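Local structure of peptidoglycan N-acetylglucosamine deacetylase (Agathobacter rectalis, 5JMU) at residues F26-G31 and A78-N83; T49-N54 and I113-G118; T87-F92 and V137-A142; Q98-I103 and G108-I113. The protein probably hydrolyses the acetamide carbon-nitrogen bond of N-acetylglucosamine in peptidoglycan, working as a zinc-dependent polysaccharide deacetylase of which this chain is the catalytic domain. One frame throughout, in Å; residues are numbered along the deposited sequence.

Contact 1 (F26-G31 and A78-N83). With ZN (zinc ion), chain C.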
loop_
_atom_site.group_PDB
_atom_site.type_symbol
_atom_site.label_atom_id
_atom_site.label_comp_id
_atom_site.label_asym_id
_atom_site.label_seq_id
_atom_site.Cartn_x
_atom_site.Cartn_y
_atom_site.Cartn_z
ATOM N N PHE A 26 -1.384 -1.064 3.817
ATOM C CA PHE A 26 -1.647 -2.507 3.904
ATOM C C PHE A 26 -1.806 -3.101 2.506
ATOM O O PHE A 26 -2.726 -2.685 1.754
ATOM C CB PHE A 26 -2.924 -2.753 4.737
ATOM C CG PHE A 26 -2.793 -2.232 6.158
ATOM C CD1 PHE A 26 -2.163 -3.020 7.136
ATOM C CD2 PHE A 26 -3.250 -0.957 6.488
ATOM C CE1 PHE A 26 -1.966 -2.541 8.451
ATOM C CE2 PHE A 26 -3.077 -0.451 7.796
ATOM C CZ PHE A 26 -2.424 -1.250 8.775
ATOM N N ASP A 27 -0.988 -4.119 2.214
ATOM C CA ASP A 27 -1.017 -4.800 0.906
ATOM C C ASP A 27 -1.686 -6.118 0.994
ATOM O O ASP A 27 -1.676 -6.770 2.051
ATOM C CB ASP A 27 0.399 -5.133 0.367
ATOM C CG ASP A 27 1.110 -3.948 -0.254
ATOM O OD1 ASP A 27 0.644 -2.805 -0.131
ATOM O OD2 ASP A 27 2.197 -4.236 -0.811
ATOM N N ASP A 28 -2.214 -6.523 -0.152
ATOM C CA ASP A 28 -2.576 -7.916 -0.487
ATOM C C ASP A 28 -4.004 -8.306 -0.101
ATOM O O ASP A 28 -4.478 -9.326 -0.577
ATOM C CB ASP A 28 -1.610 -8.952 0.149
ATOM C CG ASP A 28 -0.304 -9.098 -0.596
ATOM O OD1 ASP A 28 0.084 -8.188 -1.376
ATOM O OD2 ASP A 28 0.417 -10.058 -0.307
ATOM N N GLY A 29 -4.677 -7.514 0.737
ATOM C CA GLY A 29 -6.050 -7.775 1.110
ATOM C C GLY A 29 -7.020 -7.307 0.035
ATOM O O GLY A 29 -6.592 -6.860 -1.016
ATOM N N PRO A 30 -8.326 -7.322 0.322
ATOM C CA PRO A 30 -8.881 -7.677 1.628
ATOM C C PRO A 30 -8.889 -9.183 1.879
ATOM O O PRO A 30 -8.772 -9.983 0.973
ATOM C CB PRO A 30 -10.311 -7.121 1.567
ATOM C CG PRO A 30 -10.641 -7.135 0.087
ATOM C CD PRO A 30 -9.332 -6.720 -0.583
ATOM N N GLY A 31 -9.010 -9.549 3.145
ATOM C CA GLY A 31 -9.089 -10.944 3.542
ATOM C C GLY A 31 -9.805 -11.017 4.890
ATOM O O GLY A 31 -10.442 -10.058 5.344
ATOM N N ALA A 78 -4.965 -7.253 -9.421
ATOM C CA ALA A 78 -6.116 -8.143 -9.312
ATOM C C ALA A 78 -5.666 -9.560 -9.005
ATOM O O ALA A 78 -6.180 -10.192 -8.075
ATOM C CB ALA A 78 -6.988 -8.100 -10.623
ATOM N N SER A 79 -4.744 -10.094 -9.814
ATOM C CA SER A 79 -4.314 -11.466 -9.644
ATOM C C SER A 79 -3.171 -11.675 -8.663
ATOM O O SER A 79 -3.045 -12.781 -8.116
ATOM C CB SER A 79 -3.876 -12.072 -10.986
ATOM O OG SER A 79 -2.673 -11.440 -11.415
ATOM N N HIS A 80 -2.350 -10.639 -8.509
ATOM C CA HIS A 80 -1.117 -10.704 -7.736
ATOM C C HIS A 80 -0.275 -11.899 -8.176
ATOM O O HIS A 80 0.369 -12.562 -7.353
ATOM C CB HIS A 80 -1.428 -10.787 -6.231
ATOM C CG HIS A 80 -0.301 -10.337 -5.350
ATOM N ND1 HIS A 80 0.680 -11.198 -4.891
ATOM C CD2 HIS A 80 -0.026 -9.130 -4.802
ATOM C CE1 HIS A 80 1.526 -10.533 -4.117
ATOM N NE2 HIS A 80 1.119 -9.277 -4.042
ATOM N N LYS A 81 -0.275 -12.187 -9.476
ATOM C CA LYS A 81 0.570 -13.238 -10.007
ATOM C C LYS A 81 1.693 -12.602 -10.810
ATOM O O LYS A 81 1.460 -12.053 -11.909
ATOM C CB LYS A 81 -0.229 -14.212 -10.874
ATOM C CG LYS A 81 -1.192 -15.097 -10.091
ATOM C CD LYS A 81 -1.996 -15.954 -11.053
ATOM C CE LYS A 81 -3.200 -16.590 -10.371
ATOM N NZ LYS A 81 -4.248 -16.954 -11.375
ATOM N N TYR A 82 2.906 -12.645 -10.265
ATOM C CA TYR A 82 4.041 -11.979 -10.911
ATOM C C TYR A 82 4.238 -12.524 -12.319
ATOM O O TYR A 82 4.550 -11.765 -13.247
ATOM C CB TYR A 82 5.374 -12.157 -10.090
ATOM C CG TYR A 82 5.333 -11.559 -8.687
ATOM C CD1 TYR A 82 5.296 -10.192 -8.489
ATOM C CD2 TYR A 82 5.317 -12.367 -7.550
ATOM C CE1 TYR A 82 5.228 -9.639 -7.194
ATOM C CE2 TYR A 82 5.248 -11.807 -6.248
ATOM C CZ TYR A 82 5.208 -10.440 -6.079
ATOM O OH TYR A 82 5.111 -9.857 -4.809
ATOM N N ASN A 83 4.057 -13.832 -12.482
ATOM C CA ASN A 83 4.338 -14.477 -13.754
ATOM C C ASN A 83 3.283 -14.230 -14.808
ATOM O O ASN A 83 3.420 -14.703 -15.936
ATOM C CB ASN A 83 4.563 -15.981 -13.535
ATOM C CG ASN A 83 3.318 -16.715 -13.172
ATOM O OD1 ASN A 83 2.283 -16.127 -12.856
ATOM N ND2 ASN A 83 3.435 -18.039 -13.127
HETATM ZN ZN ZN C . 1.837 -7.900 -2.524
HETATM O O HOH W 1 2.719 -6.755 -1.059
HETATM O O HOH W 2 2.747 -9.508 -1.501
HETATM O O HOH W 3 3.704 -7.708 -3.615
#
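Asp28 and His80 approach each other from two loops, one just past the end of strand 21-27 and the other just before helix 82-85, and at their closest the backbones stay 7.9 Å apart, CA of Asp28 to CA of His80. The gap is bridged by a zinc ion. It is held by Asp28 OD1 at 2.1 Å and by His80 NE2 at 2.2 Å, and these two atoms, both ligands, do not bond to each other. The imidazole of His80 stands at 77° to the carboxylate of Asp28. With CG anti to the backbone N (chi1 -158°), the histidine sends its ring across to the metal. His76 and three waters complete the six ligands: water 1 lies opposite His80 NE2 and water 3 opposite Asp28 OD1. Each water is also held by a side chain. Water 1 donates to Asp27 OD2 (2.6 Å) and water 2 to Asp28 OD2 (2.7 Å), while water 3 is hydrogen-bonded to Tyr82 OH. Behind the ligands, Ser79 OG accepts from Lys81 N at 3.2 Å, an ST turn that spans His80. Asp28, His76 and His80 together make the Asp-His-His metal triad characteristic of NodB-type (carbohydrate esterase family 4) deacetylases.

Contact 2 (T49-N54 and I113-G118)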
loop_
_atom_site.group_PDB
_atom_site.type_symbol
_atom_site.label_atom_id
_atom_site.label_comp_id
_atom_site.label_asym_id
_atom_site.label_seq_id
_atom_site.Cartn_x
_atom_site.Cartn_y
_atom_site.Cartn_z
ATOM N N THR A 49 -4.169 3.361 4.297
ATOM C CA THR A 49 -4.222 3.186 2.863
ATOM C C THR A 49 -4.175 1.698 2.580
ATOM O O THR A 49 -3.297 1.013 3.088
ATOM C CB THR A 49 -3.025 3.876 2.185
ATOM O OG1 THR A 49 -2.991 5.256 2.534
ATOM C CG2 THR A 49 -3.128 3.747 0.672
ATOM N N PHE A 50 -5.099 1.214 1.744
ATOM C CA PHE A 50 -5.147 -0.207 1.376
ATOM C C PHE A 50 -4.798 -0.389 -0.074
ATOM O O PHE A 50 -5.468 0.182 -0.947
ATOM C CB PHE A 50 -6.544 -0.767 1.666
ATOM C CG PHE A 50 -6.825 -0.825 3.136
ATOM C CD1 PHE A 50 -6.478 -1.942 3.899
ATOM C CD2 PHE A 50 -7.373 0.291 3.779
ATOM C CE1 PHE A 50 -6.745 -1.977 5.296
ATOM C CE2 PHE A 50 -7.607 0.275 5.169
ATOM C CZ PHE A 50 -7.280 -0.875 5.929
ATOM N N PHE A 51 -3.759 -1.180 -0.327
ATOM C CA PHE A 51 -3.370 -1.520 -1.705
ATOM C C PHE A 51 -3.928 -2.908 -1.979
ATOM O O PHE A 51 -3.368 -3.911 -1.515
ATOM C CB PHE A 51 -1.843 -1.445 -1.857
ATOM C CG PHE A 51 -1.320 -0.041 -1.763
ATOM C CD1 PHE A 51 -1.347 0.775 -2.884
ATOM C CD2 PHE A 51 -0.827 0.454 -0.577
ATOM C CE1 PHE A 51 -0.839 2.079 -2.840
ATOM C CE2 PHE A 51 -0.326 1.768 -0.505
ATOM C CZ PHE A 51 -0.318 2.585 -1.652
ATOM N N VAL A 52 -5.044 -2.958 -2.722
ATOM C CA VAL A 52 -5.884 -4.162 -2.723
ATOM C C VAL A 52 -5.690 -5.106 -3.920
ATOM O O VAL A 52 -5.110 -4.737 -4.965
ATOM C CB VAL A 52 -7.391 -3.758 -2.605
ATOM C CG1 VAL A 52 -7.622 -3.015 -1.263
ATOM C CG2 VAL A 52 -7.831 -2.890 -3.768
ATOM N N THR A 53 -6.163 -6.348 -3.731
ATOM C CA THR A 53 -6.072 -7.386 -4.729
ATOM C C THR A 53 -7.427 -8.052 -4.807
ATOM O O THR A 53 -8.289 -7.790 -3.952
ATOM C CB THR A 53 -5.068 -8.508 -4.359
ATOM O OG1 THR A 53 -5.603 -9.276 -3.268
ATOM C CG2 THR A 53 -3.700 -7.963 -4.025
ATOM N N ASN A 54 -7.578 -8.961 -5.761
ATOM C CA ASN A 54 -8.751 -9.808 -5.779
ATOM C C ASN A 54 -8.396 -11.264 -5.472
ATOM O O ASN A 54 -9.029 -12.206 -5.977
ATOM C CB ASN A 54 -9.456 -9.693 -7.122
ATOM C CG ASN A 54 -10.902 -10.125 -7.032
ATOM O OD1 ASN A 54 -11.586 -9.843 -6.035
ATOM N ND2 ASN A 54 -11.358 -10.802 -8.037
ATOM N N ILE A 113 -3.972 5.864 -7.023
ATOM C CA ILE A 113 -2.660 5.491 -6.518
ATOM C C ILE A 113 -2.535 3.987 -6.650
ATOM O O ILE A 113 -3.525 3.267 -6.476
ATOM C CB ILE A 113 -2.479 5.899 -5.008
ATOM C CG1 ILE A 113 -2.872 7.368 -4.800
ATOM C CG2 ILE A 113 -0.992 5.651 -4.550
ATOM C CD1 ILE A 113 -2.807 7.855 -3.306
ATOM N N ILE A 114 -1.331 3.530 -6.980
ATOM C CA ILE A 114 -1.037 2.102 -7.035
ATOM C C ILE A 114 0.217 1.769 -6.254
ATOM O O ILE A 114 1.023 2.660 -5.906
ATOM C CB ILE A 114 -0.878 1.587 -8.509
ATOM C CG1 ILE A 114 0.487 2.006 -9.080
ATOM C CG2 ILE A 114 -1.975 2.133 -9.392
ATOM C CD1 ILE A 114 0.816 1.268 -10.414
ATOM N N ARG A 115 0.404 0.483 -5.948
ATOM C CA ARG A 115 1.692 -0.010 -5.466
ATOM C C ARG A 115 2.026 -1.220 -6.310
ATOM O O ARG A 115 1.281 -2.203 -6.309
ATOM C CB ARG A 115 1.649 -0.380 -3.992
ATOM C CG ARG A 115 3.004 -1.062 -3.540
ATOM C CD ARG A 115 3.002 -1.213 -2.025
ATOM N NE ARG A 115 3.201 0.071 -1.361
ATOM C CZ ARG A 115 2.812 0.304 -0.092
ATOM N NH1 ARG A 115 2.173 -0.652 0.595
ATOM N NH2 ARG A 115 3.072 1.484 0.505
ATOM N N PHE A 116 3.157 -1.171 -6.998
ATOM C CA PHE A 116 3.574 -2.303 -7.802
ATOM C C PHE A 116 3.828 -3.520 -6.929
ATOM O O PHE A 116 4.473 -3.389 -5.881
ATOM C CB PHE A 116 4.881 -1.983 -8.528
ATOM C CG PHE A 116 4.761 -0.971 -9.606
ATOM C CD1 PHE A 116 4.247 -1.293 -10.875
ATOM C CD2 PHE A 116 5.168 0.349 -9.373
ATOM C CE1 PHE A 116 4.184 -0.345 -11.912
ATOM C CE2 PHE A 116 5.082 1.331 -10.419
ATOM C CZ PHE A 116 4.583 0.990 -11.686
ATOM N N PRO A 117 3.364 -4.712 -7.359
ATOM C CA PRO A 117 3.745 -5.918 -6.628
ATOM C C PRO A 117 5.266 -6.087 -6.629
ATOM O O PRO A 117 5.929 -5.982 -7.662
ATOM C CB PRO A 117 3.000 -7.031 -7.399
ATOM C CG PRO A 117 1.713 -6.304 -7.870
ATOM C CD PRO A 117 2.254 -4.962 -8.333
ATOM N N GLY A 118 5.815 -6.283 -5.433
ATOM C CA GLY A 118 7.251 -6.378 -5.224
ATOM C C GLY A 118 7.911 -5.008 -5.053
ATOM O O GLY A 118 9.128 -4.927 -4.835
#
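This is a buried contact near the middle of the domain, in which the aromatic ring of Phe51, on strand 49-53, is covered by Arg115 just beyond strand 113-114. The two residues mark the closest approach of the backbones, 6.5 Å from CA of Phe51 to CA of Arg115. The arginine meets the ring at two places, through CB and through its guanidinium. Near the CD1 side its CB makes a CH-pi contact over the face, 3.8 Å from the ring centroid and 26° off the normal. The guanidinium lies against the CD2-CE2 rim, with CE2 over its centre; Arg115 NH1 is 3.4 Å from Phe51 CD2 and Arg115 CZ 3.5 Å from Phe51 CE2. The chain leaves the backbone extended and then bends at chi3 (-73°), a turn that brings the guanidinium back to that rim with the two planes 34° apart. Phe51 also meets the two residues before Arg115: CE1 lies 3.6 Å from Ile114 C, and Ile113 CG2 approaches the ring edge at 4.0 Å from CE1. In the distorted beta/alpha barrel of the NodB fold, the contact thus joins strand 49-53 to the short strand 113-114 and the loop that follows it. The charge of Arg115 is met elsewhere: NH1 forms a salt bridge with Asp27 and a hydrogen bond with Thr25, while NE and NH2 bond the carbonyl oxygens of Cys148 and Asp149. Arg115 O is hydrogen-bonded to ND1 of the zinc ligand His76.

Contact 3 (T87-F92 and V137-A142). With MG (magnesium ion), chain D.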
loop_
_atom_site.group_PDB
_atom_site.type_symbol
_atom_site.label_atom_id
_atom_site.label_comp_id
_atom_site.label_asym_id
_atom_site.label_seq_id
_atom_site.Cartn_x
_atom_site.Cartn_y
_atom_site.Cartn_z
ATOM N N THR A 87 4.651 -10.114 -17.615
ATOM C CA THR A 87 5.117 -10.664 -18.893
ATOM C C THR A 87 5.108 -9.578 -20.007
ATOM O O THR A 87 5.819 -9.705 -21.001
ATOM C CB THR A 87 4.266 -11.835 -19.336
ATOM O OG1 THR A 87 2.889 -11.446 -19.359
ATOM C CG2 THR A 87 4.443 -12.995 -18.373
ATOM N N SER A 88 4.292 -8.526 -19.875
ATOM C CA SER A 88 4.278 -7.472 -20.887
ATOM C C SER A 88 3.608 -6.250 -20.261
ATOM O O SER A 88 2.865 -6.399 -19.300
ATOM C CB SER A 88 3.523 -7.894 -22.149
ATOM O OG SER A 88 2.154 -8.066 -21.871
ATOM N N GLU A 89 3.856 -5.057 -20.811
ATOM C CA GLU A 89 3.108 -3.870 -20.390
ATOM C C GLU A 89 1.591 -4.098 -20.524
ATOM O O GLU A 89 0.822 -3.677 -19.662
ATOM C CB GLU A 89 3.511 -2.668 -21.270
ATOM C CG GLU A 89 4.938 -2.194 -21.019
ATOM C CD GLU A 89 5.511 -1.355 -22.178
ATOM O OE1 GLU A 89 4.789 -0.447 -22.818
ATOM O OE2 GLU A 89 6.728 -1.621 -22.371
ATOM N N GLN A 90 1.182 -4.722 -21.619
ATOM C CA GLN A 90 -0.227 -4.953 -21.871
ATOM C C GLN A 90 -0.865 -5.841 -20.784
ATOM O O GLN A 90 -1.967 -5.545 -20.306
ATOM C CB GLN A 90 -0.386 -5.541 -23.277
ATOM C CG GLN A 90 -0.036 -4.530 -24.419
ATOM C CD GLN A 90 1.497 -4.332 -24.679
ATOM O OE1 GLN A 90 2.367 -5.108 -24.190
ATOM N NE2 GLN A 90 1.820 -3.292 -25.477
ATOM N N ALA A 91 -0.166 -6.914 -20.399
ATOM C CA ALA A 91 -0.670 -7.790 -19.337
ATOM C C ALA A 91 -0.749 -7.062 -18.004
ATOM O O ALA A 91 -1.702 -7.235 -17.242
ATOM C CB ALA A 91 0.244 -9.022 -19.227
ATOM N N PHE A 92 0.239 -6.221 -17.706
ATOM C CA PHE A 92 0.224 -5.472 -16.464
ATOM C C PHE A 92 -1.002 -4.587 -16.402
ATOM O O PHE A 92 -1.703 -4.582 -15.384
ATOM C CB PHE A 92 1.489 -4.626 -16.326
ATOM C CG PHE A 92 1.484 -3.810 -15.072
ATOM C CD1 PHE A 92 1.839 -4.417 -13.888
ATOM C CD2 PHE A 92 1.057 -2.489 -15.097
ATOM C CE1 PHE A 92 1.806 -3.700 -12.689
ATOM C CE2 PHE A 92 1.004 -1.740 -13.901
ATOM C CZ PHE A 92 1.392 -2.346 -12.725
ATOM N N VAL A 137 6.949 2.514 -14.847
ATOM C CA VAL A 137 6.869 3.725 -14.015
ATOM C C VAL A 137 6.542 4.894 -14.939
ATOM O O VAL A 137 5.808 5.802 -14.541
ATOM C CB VAL A 137 8.130 3.995 -13.172
ATOM C CG1 VAL A 137 8.284 2.876 -12.119
ATOM C CG2 VAL A 137 9.408 4.169 -14.022
ATOM N N ASN A 138 7.032 4.842 -16.166
ATOM C CA ASN A 138 6.672 5.897 -17.100
ATOM C C ASN A 138 5.225 5.752 -17.606
ATOM O O ASN A 138 4.496 6.758 -17.684
ATOM C CB ASN A 138 7.716 5.920 -18.229
ATOM C CG ASN A 138 9.073 6.504 -17.747
ATOM O OD1 ASN A 138 9.167 7.720 -17.556
ATOM N ND2 ASN A 138 10.114 5.646 -17.535
ATOM N N ASP A 139 4.786 4.540 -17.889
ATOM C CA ASP A 139 3.416 4.342 -18.393
ATOM C C ASP A 139 2.372 4.680 -17.328
ATOM O O ASP A 139 1.315 5.254 -17.654
ATOM C CB ASP A 139 3.227 2.908 -18.878
ATOM C CG ASP A 139 4.078 2.594 -20.108
ATOM O OD1 ASP A 139 4.211 3.470 -20.962
ATOM O OD2 ASP A 139 4.666 1.502 -20.160
ATOM N N VAL A 140 2.617 4.318 -16.074
ATOM C CA VAL A 140 1.668 4.610 -15.014
ATOM C C VAL A 140 1.521 6.122 -14.870
ATOM O O VAL A 140 0.425 6.661 -14.737
ATOM C CB VAL A 140 2.153 3.922 -13.696
ATOM C CG1 VAL A 140 1.499 4.498 -12.455
ATOM C CG2 VAL A 140 1.910 2.420 -13.789
ATOM N N THR A 141 2.658 6.831 -14.933
ATOM C CA THR A 141 2.663 8.286 -14.839
ATOM C C THR A 141 1.895 8.915 -16.003
ATOM O O THR A 141 1.100 9.869 -15.797
ATOM C CB THR A 141 4.112 8.778 -14.791
ATOM O OG1 THR A 141 4.755 8.149 -13.662
ATOM C CG2 THR A 141 4.153 10.287 -14.659
ATOM N N ALA A 142 2.120 8.405 -17.220
ATOM C CA ALA A 142 1.422 8.924 -18.410
ATOM C C ALA A 142 -0.086 8.726 -18.270
ATOM O O ALA A 142 -0.890 9.507 -18.823
ATOM C CB ALA A 142 1.942 8.207 -19.667
HETATM MG MG MG D . 5.550 1.228 -24.098
HETATM O O HOH W 4 7.274 0.023 -24.277
HETATM O O HOH W 5 6.407 2.056 -22.371
HETATM O O HOH W 6 3.842 2.327 -23.663
#
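A magnesium site at the surface is shared by Glu89, in the first turn of helix 89-107, and Asp139 of helix 132-142, well away from the zinc centre. Glu89 binds the metal directly through OE1 at 2.2 Å. Asp139 serves in the second shell, and its carboxylate reaches the ion through bound water: water 6 donates to Asp139 OD1, and water 5 lies 2.9 Å from Asp139 OD2. The two side chains cross at about a right angle with their carboxylate planes 37° apart, and Glu89 OE1 comes within 3.3 Å of Asp139 OD2. Two acceptors so close would be expected to repel, and the magnesium probably offsets much of their charge. The other oxygen of Glu89, OE2, accepts from water 4 at 2.6 Å, so both oxygens of this carboxylate are tied to the metal site. Deeper between the helices, Phe92 projects toward helix 132-142 with CG anti to its N (chi1 178°), where it also packs on Leu136 and Phe116. The start of the helix carrying Glu89 is capped by Ser88, whose OG accepts from Ala91 N at 3.0 Å.

Contact 4 (Q98-I103 and G108-I113)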
loop_
_atom_site.group_PDB
_atom_site.type_symbol
_atom_site.label_atom_id
_atom_site.label_comp_id
_atom_site.label_asym_id
_atom_site.label_seq_id
_atom_site.Cartn_x
_atom_site.Cartn_y
_atom_site.Cartn_z
ATOM N N GLN A 98 -8.450 -4.376 -14.390
ATOM C CA GLN A 98 -9.427 -5.266 -13.732
ATOM C C GLN A 98 -9.587 -4.874 -12.257
ATOM O O GLN A 98 -10.720 -4.828 -11.709
ATOM C CB GLN A 98 -8.964 -6.713 -13.859
ATOM C CG GLN A 98 -9.250 -7.242 -15.274
ATOM C CD GLN A 98 -8.452 -8.492 -15.590
ATOM O OE1 GLN A 98 -8.000 -8.690 -16.725
ATOM N NE2 GLN A 98 -8.263 -9.336 -14.580
HETATM N N MSE A 99 -8.478 -4.579 -11.591
HETATM C CA MSE A 99 -8.555 -4.225 -10.190
HETATM C C MSE A 99 -9.255 -2.864 -10.013
HETATM O O MSE A 99 -10.082 -2.667 -9.116
HETATM C CB MSE A 99 -7.158 -4.191 -9.553
HETATM C CG MSE A 99 -7.236 -4.075 -8.009
HETATM SE SE MSE A 99 -8.040 -5.696 -7.198
HETATM C CE MSE A 99 -9.754 -4.977 -6.499
ATOM N N ASN A 100 -8.929 -1.906 -10.889
ATOM C CA ASN A 100 -9.586 -0.620 -10.820
ATOM C C ASN A 100 -11.090 -0.758 -11.002
ATOM O O ASN A 100 -11.855 -0.059 -10.351
ATOM C CB ASN A 100 -9.045 0.332 -11.894
ATOM C CG ASN A 100 -9.624 1.680 -11.744
ATOM O OD1 ASN A 100 -9.257 2.396 -10.828
ATOM N ND2 ASN A 100 -10.562 2.043 -12.635
ATOM N N SER A 101 -11.501 -1.634 -11.904
ATOM C CA SER A 101 -12.926 -1.835 -12.165
ATOM C C SER A 101 -13.637 -2.363 -10.921
ATOM O O SER A 101 -14.768 -1.931 -10.624
ATOM C CB SER A 101 -13.128 -2.772 -13.331
ATOM O OG SER A 101 -12.880 -1.994 -14.486
ATOM N N ILE A 102 -12.988 -3.278 -10.202
ATOM C CA ILE A 102 -13.605 -3.773 -8.965
ATOM C C ILE A 102 -13.698 -2.642 -7.943
ATOM O O ILE A 102 -14.720 -2.516 -7.224
ATOM C CB ILE A 102 -12.831 -4.988 -8.398
ATOM C CG1 ILE A 102 -13.109 -6.205 -9.291
ATOM C CG2 ILE A 102 -13.260 -5.262 -6.974
ATOM C CD1 ILE A 102 -12.025 -7.318 -9.101
ATOM N N ILE A 103 -12.650 -1.822 -7.874
ATOM C CA ILE A 103 -12.697 -0.698 -6.930
ATOM C C ILE A 103 -13.823 0.273 -7.303
ATOM O O ILE A 103 -14.566 0.735 -6.442
ATOM C CB ILE A 103 -11.348 0.032 -6.896
ATOM C CG1 ILE A 103 -10.322 -0.895 -6.274
ATOM C CG2 ILE A 103 -11.415 1.350 -6.136
ATOM C CD1 ILE A 103 -8.825 -0.420 -6.510
ATOM N N GLY A 108 -17.566 3.262 -6.088
ATOM C CA GLY A 108 -18.110 4.335 -6.905
ATOM C C GLY A 108 -17.054 5.195 -7.572
ATOM O O GLY A 108 -17.379 6.005 -8.448
ATOM N N ASN A 109 -15.795 5.010 -7.188
ATOM C CA ASN A 109 -14.715 5.842 -7.709
ATOM C C ASN A 109 -13.579 5.009 -8.288
ATOM O O ASN A 109 -13.328 3.918 -7.835
ATOM C CB ASN A 109 -14.138 6.717 -6.599
ATOM C CG ASN A 109 -15.166 7.636 -6.002
ATOM O OD1 ASN A 109 -15.773 8.428 -6.704
ATOM N ND2 ASN A 109 -15.366 7.528 -4.703
ATOM N N ASP A 110 -12.867 5.584 -9.244
ATOM C CA ASP A 110 -11.616 4.981 -9.715
ATOM C C ASP A 110 -10.504 5.197 -8.719
ATOM O O ASP A 110 -10.498 6.176 -7.984
ATOM C CB ASP A 110 -11.174 5.584 -11.035
ATOM C CG ASP A 110 -12.180 5.395 -12.107
ATOM O OD1 ASP A 110 -12.443 4.231 -12.477
ATOM O OD2 ASP A 110 -12.724 6.414 -12.571
ATOM N N ALA A 111 -9.513 4.321 -8.767
ATOM C CA ALA A 111 -8.310 4.494 -7.951
ATOM C C ALA A 111 -7.417 5.534 -8.560
ATOM O O ALA A 111 -7.427 5.716 -9.791
ATOM C CB ALA A 111 -7.531 3.159 -7.818
ATOM N N SER A 112 -6.639 6.222 -7.722
ATOM C CA SER A 112 -5.643 7.206 -8.162
ATOM C C SER A 112 -4.181 6.826 -7.914
ATOM O O SER A 112 -3.290 7.431 -8.497
ATOM C CB SER A 112 -5.880 8.550 -7.453
ATOM O OG SER A 112 -7.150 9.110 -7.809
ATOM N N ILE A 113 -3.972 5.864 -7.023
ATOM C CA ILE A 113 -2.660 5.491 -6.518
ATOM C C ILE A 113 -2.535 3.987 -6.650
ATOM O O ILE A 113 -3.525 3.267 -6.476
ATOM C CB ILE A 113 -2.479 5.899 -5.008
ATOM C CG1 ILE A 113 -2.872 7.368 -4.800
ATOM C CG2 ILE A 113 -0.992 5.651 -4.550
ATOM C CD1 ILE A 113 -2.807 7.855 -3.306
#
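The side-chain amide of Asn100 lies only 19° from the plane of the Asp110 carboxylate and uses both its ends across the contact. Its OD1 accepts from Ala111 N at 2.8 Å, the donor lying in the carbonyl plane. Its ND2 donates to Asp110 OD1 at 2.9 Å, on the anti side of that carboxylate and 27° out of its plane. With an acceptor at one end and a donor at the other, the amide has its flip state fixed. Setting CG anti to the backbone N (chi1 -175°) carries the group to the link that follows the helix. The contact fastens helix 89-107 to this link leading into strand 113-114, the helix-to-strand return of a beta/alpha unit, with Gly108 leaving the helix at positive phi. One turn further along the helix, Ile103 lies along the same link: its CD1 touches Ala111 CB at 4.0 Å, and its CG2 comes within 3.6 Å of Asn109 O. Both Ile103 and Ala111 also rest on Ile75 of strand 72-77. Ala111 CB also lies 3.6 Å from Asn100 OD1, so it touches both Asn100 and Ile103.

From the N terminus, contact 1 opens at the end of strand 21-27 and closes at the start of helix 82-85. Contact 2 opens within that span, at strand 49-53, and closes past it at 113-118, so the two cross; Tyr82 of contact 1 packs on Pro117 of contact 2. Contact 3 starts after contact 1 has closed, at the head of helix 89-107, and crosses contact 2 by ending on helix 132-142. Contact 4 closes the shortest loop, from helix 89-107 into strand 113-114; it falls within the spans of contacts 2 and 3 and shares Ile113 with contact 2. Its Met99 also packs on Thr53 and Ala78.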